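Local structure of hyaluronidase (Thermobaculum terrenum, 5DIY) at residues Y6-P17 against N34-D45. The protein probably removes N-acetylglucosamine from O-GlcNAc-modified proteins, as a bacterial family 84 glycoside hydrolase. Sequence-based numbering, arbitrary orientation.
With NAG (2-acetamido-2-deoxy-beta-D-glucopyranose), chain E.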
loop_
_atom_site.group_PDB
_atom_site.type_symbol
_atom_site.label_atom_id
_atom_site.label_comp_id
_atom_site.label_asym_id
_atom_site.label_seq_id
_atom_site.Cartn_x
_atom_site.Cartn_y
_atom_site.Cartn_z
ATOM N N TYR C 6 -12.007 -12.191 12.585
ATOM C CA TYR C 6 -11.304 -10.914 12.714
ATOM C C TYR C 6 -11.342 -10.186 11.366
ATOM O O TYR C 6 -10.859 -10.703 10.347
ATOM C CB TYR C 6 -9.864 -11.122 13.202
ATOM C CG TYR C 6 -9.764 -11.876 14.522
ATOM C CD1 TYR C 6 -10.421 -11.411 15.664
ATOM C CD2 TYR C 6 -9.007 -13.049 14.635
ATOM C CE1 TYR C 6 -10.338 -12.094 16.876
ATOM C CE2 TYR C 6 -8.915 -13.736 15.843
ATOM C CZ TYR C 6 -9.582 -13.252 16.961
ATOM O OH TYR C 6 -9.504 -13.921 18.167
ATOM N N ARG C 7 -11.958 -9.005 11.377
ATOM C CA ARG C 7 -12.124 -8.161 10.197
ATOM C C ARG C 7 -11.490 -6.837 10.545
ATOM O O ARG C 7 -12.166 -5.947 11.055
ATOM C CB ARG C 7 -13.614 -7.978 9.898
ATOM C CG ARG C 7 -14.304 -9.256 9.456
ATOM C CD ARG C 7 -15.766 -9.017 9.130
ATOM N NE ARG C 7 -16.522 -8.457 10.253
ATOM C CZ ARG C 7 -16.936 -9.133 11.325
ATOM N NH1 ARG C 7 -16.662 -10.427 11.483
ATOM N NH2 ARG C 7 -17.627 -8.499 12.267
ATOM N N GLY C 8 -10.187 -6.707 10.288
ATOM C CA GLY C 8 -9.394 -5.688 10.961
ATOM C C GLY C 8 -8.549 -4.717 10.166
ATOM O O GLY C 8 -8.342 -4.866 8.960
ATOM N N ILE C 9 -8.082 -3.701 10.883
ATOM C CA ILE C 9 -7.045 -2.802 10.418
ATOM C C ILE C 9 -5.863 -2.974 11.353
ATOM O O ILE C 9 -6.029 -2.940 12.570
ATOM C CB ILE C 9 -7.515 -1.328 10.429
ATOM C CG1 ILE C 9 -8.588 -1.124 9.351
ATOM C CG2 ILE C 9 -6.331 -0.390 10.198
ATOM C CD1 ILE C 9 -9.278 0.221 9.390
ATOM N N ILE C 10 -4.674 -3.152 10.780
ATOM C CA ILE C 10 -3.430 -3.111 11.556
ATOM C C ILE C 10 -2.690 -1.823 11.205
ATOM O O ILE C 10 -2.255 -1.639 10.072
ATOM C CB ILE C 10 -2.521 -4.363 11.358
ATOM C CG1 ILE C 10 -1.185 -4.179 12.102
ATOM C CG2 ILE C 10 -2.259 -4.687 9.882
ATOM C CD1 ILE C 10 -0.468 -5.476 12.404
ATOM N N GLU C 11 -2.554 -0.919 12.173
ATOM C CA GLU C 11 -1.677 0.232 11.988
ATOM C C GLU C 11 -0.256 -0.272 12.219
ATOM O O GLU C 11 0.274 -0.147 13.313
ATOM C CB GLU C 11 -2.036 1.391 12.926
ATOM C CG GLU C 11 -1.194 2.634 12.645
ATOM C CD GLU C 11 -1.539 3.840 13.501
ATOM O OE1 GLU C 11 -2.603 3.867 14.160
ATOM O OE2 GLU C 11 -0.716 4.786 13.514
ATOM N N GLY C 12 0.328 -0.862 11.174
ATOM C CA GLY C 12 1.630 -1.542 11.244
ATOM C C GLY C 12 2.649 -1.077 10.218
ATOM O O GLY C 12 3.614 -1.785 9.922
ATOM N N PHE C 13 2.457 0.131 9.702
ATOM C CA PHE C 13 3.288 0.659 8.617
ATOM C C PHE C 13 4.474 1.444 9.171
ATOM O O PHE C 13 4.500 1.779 10.354
ATOM C CB PHE C 13 2.455 1.515 7.646
ATOM C CG PHE C 13 1.639 2.592 8.314
ATOM C CD1 PHE C 13 2.242 3.746 8.799
ATOM C CD2 PHE C 13 0.267 2.440 8.477
ATOM C CE1 PHE C 13 1.495 4.722 9.434
ATOM C CE2 PHE C 13 -0.485 3.415 9.106
ATOM C CZ PHE C 13 0.129 4.555 9.586
ATOM N N TYR C 14 5.457 1.688 8.308
ATOM C CA TYR C 14 6.530 2.649 8.561
ATOM C C TYR C 14 6.047 4.018 8.079
ATOM O O TYR C 14 5.170 4.111 7.212
ATOM C CB TYR C 14 7.813 2.276 7.805
ATOM C CG TYR C 14 8.498 0.984 8.237
ATOM C CD1 TYR C 14 8.076 -0.253 7.749
ATOM C CD2 TYR C 14 9.598 1.005 9.107
ATOM C CE1 TYR C 14 8.714 -1.434 8.130
ATOM C CE2 TYR C 14 10.242 -0.167 9.493
ATOM C CZ TYR C 14 9.798 -1.382 9.006
ATOM O OH TYR C 14 10.439 -2.544 9.381
ATOM N N GLY C 15 6.661 5.074 8.600
ATOM C CA GLY C 15 6.236 6.452 8.340
ATOM C C GLY C 15 5.450 7.054 9.483
ATOM O O GLY C 15 5.318 6.456 10.545
ATOM N N LYS C 16 4.915 8.245 9.243
ATOM C CA LYS C 16 4.233 9.046 10.262
ATOM C C LYS C 16 3.024 8.306 10.828
ATOM O O LYS C 16 2.089 8.017 10.083
ATOM C CB LYS C 16 3.780 10.382 9.651
ATOM C CG LYS C 16 3.208 11.385 10.640
ATOM C CD LYS C 16 2.529 12.531 9.911
ATOM C CE LYS C 16 1.967 13.549 10.884
ATOM N NZ LYS C 16 0.903 12.973 11.747
ATOM N N PRO C 17 3.034 7.986 12.145
ATOM C CA PRO C 17 1.854 7.333 12.722
ATOM C C PRO C 17 0.586 8.181 12.610
ATOM O O PRO C 17 0.658 9.411 12.540
ATOM C CB PRO C 17 2.245 7.138 14.194
ATOM C CG PRO C 17 3.731 7.104 14.193
ATOM C CD PRO C 17 4.137 8.070 13.124
ATOM N N ASN C 34 -18.490 -2.574 9.558
ATOM C CA ASN C 34 -18.409 -3.866 10.251
ATOM C C ASN C 34 -16.984 -4.457 10.290
ATOM O O ASN C 34 -16.788 -5.669 10.123
ATOM C CB ASN C 34 -19.432 -4.858 9.659
ATOM C CG ASN C 34 -19.720 -6.037 10.580
ATOM O OD1 ASN C 34 -19.664 -5.919 11.804
ATOM N ND2 ASN C 34 -20.023 -7.185 9.988
ATOM N N LEU C 35 -15.998 -3.582 10.494
ATOM C CA LEU C 35 -14.637 -4.009 10.820
ATOM C C LEU C 35 -14.557 -4.025 12.339
ATOM O O LEU C 35 -14.892 -3.027 12.972
ATOM C CB LEU C 35 -13.600 -3.054 10.229
ATOM C CG LEU C 35 -13.557 -2.982 8.699
ATOM C CD1 LEU C 35 -12.655 -1.853 8.228
ATOM C CD2 LEU C 35 -13.102 -4.303 8.107
ATOM N N ASN C 36 -14.126 -5.146 12.917
ATOM C CA ASN C 36 -14.256 -5.377 14.366
ATOM C C ASN C 36 -12.939 -5.571 15.131
ATOM O O ASN C 36 -12.952 -6.065 16.263
ATOM C CB ASN C 36 -15.165 -6.588 14.602
ATOM C CG ASN C 36 -14.511 -7.898 14.208
ATOM O OD1 ASN C 36 -13.483 -7.918 13.528
ATOM N ND2 ASN C 36 -15.106 -8.999 14.629
ATOM N N ALA C 37 -11.813 -5.187 14.527
ATOM C CA ALA C 37 -10.509 -5.469 15.125
ATOM C C ALA C 37 -9.457 -4.454 14.706
ATOM O O ALA C 37 -9.319 -4.157 13.524
ATOM C CB ALA C 37 -10.065 -6.871 14.739
ATOM N N TYR C 38 -8.713 -3.934 15.683
ATOM C CA TYR C 38 -7.636 -2.987 15.435
ATOM C C TYR C 38 -6.387 -3.426 16.166
ATOM O O TYR C 38 -6.460 -3.752 17.349
ATOM C CB TYR C 38 -8.037 -1.592 15.909
ATOM C CG TYR C 38 -6.906 -0.591 15.936
ATOM C CD1 TYR C 38 -6.471 0.033 14.763
ATOM C CD2 TYR C 38 -6.280 -0.248 17.138
ATOM C CE1 TYR C 38 -5.441 0.959 14.787
ATOM C CE2 TYR C 38 -5.239 0.669 17.165
ATOM C CZ TYR C 38 -4.831 1.276 15.992
ATOM O OH TYR C 38 -3.810 2.193 16.025
ATOM N N ILE C 39 -5.247 -3.410 15.472
ATOM C CA ILE C 39 -3.950 -3.654 16.097
ATOM C C ILE C 39 -3.112 -2.375 16.087
ATOM O O ILE C 39 -2.865 -1.783 15.025
ATOM C CB ILE C 39 -3.165 -4.795 15.412
ATOM C CG1 ILE C 39 -3.874 -6.136 15.631
ATOM C CG2 ILE C 39 -1.742 -4.886 15.971
ATOM C CD1 ILE C 39 -3.462 -7.223 14.664
ATOM N N TYR C 40 -2.665 -1.972 17.273
ATOM C CA TYR C 40 -1.727 -0.866 17.416
ATOM C C TYR C 40 -0.309 -1.388 17.226
ATOM O O TYR C 40 0.182 -2.150 18.060
ATOM C CB TYR C 40 -1.864 -0.214 18.793
ATOM C CG TYR C 40 -0.930 0.940 18.977
ATOM C CD1 TYR C 40 -1.296 2.218 18.578
ATOM C CD2 TYR C 40 0.342 0.758 19.525
ATOM C CE1 TYR C 40 -0.434 3.289 18.730
ATOM C CE2 TYR C 40 1.212 1.826 19.680
ATOM C CZ TYR C 40 0.811 3.092 19.280
ATOM O OH TYR C 40 1.659 4.164 19.422
ATOM N N ALA C 41 0.344 -0.988 16.128
ATOM C CA ALA C 41 1.726 -1.396 15.856
ATOM C C ALA C 41 2.528 -0.465 14.922
ATOM O O ALA C 41 3.246 -0.955 14.051
ATOM C CB ALA C 41 1.722 -2.813 15.287
ATOM N N PRO C 42 2.424 0.872 15.095
ATOM C CA PRO C 42 3.185 1.741 14.192
ATOM C C PRO C 42 4.687 1.576 14.390
ATOM O O PRO C 42 5.171 1.669 15.521
ATOM C CB PRO C 42 2.723 3.152 14.574
ATOM C CG PRO C 42 2.241 3.028 15.973
ATOM C CD PRO C 42 1.649 1.653 16.076
ATOM N N LYS C 43 5.401 1.314 13.294
ATOM C CA LYS C 43 6.842 1.037 13.343
ATOM C C LYS C 43 7.665 2.208 13.884
ATOM O O LYS C 43 8.688 1.974 14.519
ATOM C CB LYS C 43 7.383 0.632 11.960
ATOM C CG LYS C 43 7.036 -0.782 11.507
ATOM C CD LYS C 43 7.907 -1.839 12.183
ATOM C CE LYS C 43 7.792 -3.200 11.507
ATOM N NZ LYS C 43 6.408 -3.760 11.525
ATOM N N GLN C 44 7.225 3.446 13.635
ATOM C CA GLN C 44 7.965 4.647 14.069
ATOM C C GLN C 44 7.670 5.116 15.498
ATOM O O GLN C 44 8.294 6.072 15.957
ATOM C CB GLN C 44 7.743 5.818 13.099
ATOM C CG GLN C 44 8.136 5.524 11.665
ATOM C CD GLN C 44 9.612 5.193 11.485
ATOM O OE1 GLN C 44 10.489 5.857 12.040
ATOM N NE2 GLN C 44 9.890 4.170 10.694
ATOM N N ASP C 45 6.730 4.472 16.192
ATOM C CA ASP C 45 6.608 4.632 17.647
ATOM C C ASP C 45 7.798 3.898 18.263
ATOM O O ASP C 45 7.857 2.667 18.217
ATOM C CB ASP C 45 5.269 4.058 18.154
ATOM C CG ASP C 45 5.119 4.117 19.683
ATOM O OD1 ASP C 45 6.040 4.568 20.397
ATOM O OD2 ASP C 45 4.059 3.687 20.175
HETATM C C1 NAG E . 7.026 -5.135 6.051
HETATM C C2 NAG E . 6.502 -4.832 7.468
HETATM C C3 NAG E . 5.413 -3.757 7.520
HETATM C C4 NAG E . 5.525 -2.828 6.323
HETATM C C5 NAG E . 5.300 -3.642 5.059
HETATM C C6 NAG E . 5.402 -2.800 3.776
HETATM C C7 NAG E . 5.118 -6.866 7.732
HETATM C C8 NAG E . 4.855 -8.051 8.620
HETATM N N2 NAG E . 6.083 -6.049 8.155
HETATM O O3 NAG E . 5.543 -3.021 8.741
HETATM O O4 NAG E . 4.519 -1.816 6.387
HETATM O O5 NAG E . 6.149 -4.790 4.972
HETATM O O6 NAG E . 6.633 -2.077 3.706
HETATM O O7 NAG E . 4.491 -6.686 6.696
HETATM O O HOH W 1 5.037 4.063 11.912
#
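With CG anti to the carbonyl carbon (chi1 -75°), Lys-43 sets this methylene over one face of the Tyr-14 ring; the bend at chi2 carries CD and CE towards the phenol end, and that at chi4 (-61°) turns NZ to the bound sugar. Lys-43 CG sits 3.6 Å from the centroid of the Tyr-14 ring, almost on its normal, a CH-pi contact. Lys-43 NZ donates to NAG O3 (3.0 Å), which itself donates to Gly-12 O at 2.6 Å, linking the two loops. NZ also forms a salt bridge with Asp-119, and Tyr-14 OH is hydrogen-bonded to Asn-120, the engineered replacement of the predicted proton donor. Between the loop backbones, Lys-43 N bonds to Phe-13 O, and a water bridges Phe-13 O, Gly-15 O and Gln-44 N. These loops lie at the C-terminal ends of 6-11 and 37-40, the first two parallel strands of a TIM barrel, joined by helix 20-32 in a beta-alpha-beta crossover. Between the strands, Ile-9 accepts from Ile-39 N and donates to Ala-37 O, and Ile-10 CD1 packs on Ile-39 CG2 (3.8 Å). On the sheet face opposite Ile-10 and Ile-39, Tyr-38 OH donates to Glu-11 OE1 at 2.8 Å; Arg-23 shares this oxygen. At the strands' N-terminal end, Arg-7 NE meets Asn-34 O in the guanidinium plane (2.8 Å), NH1 bonds to Phe-4 O, the Asn-36 amide stacks over one guanidinium face, and Asn-36 OD1 accepts from Arg-7 N.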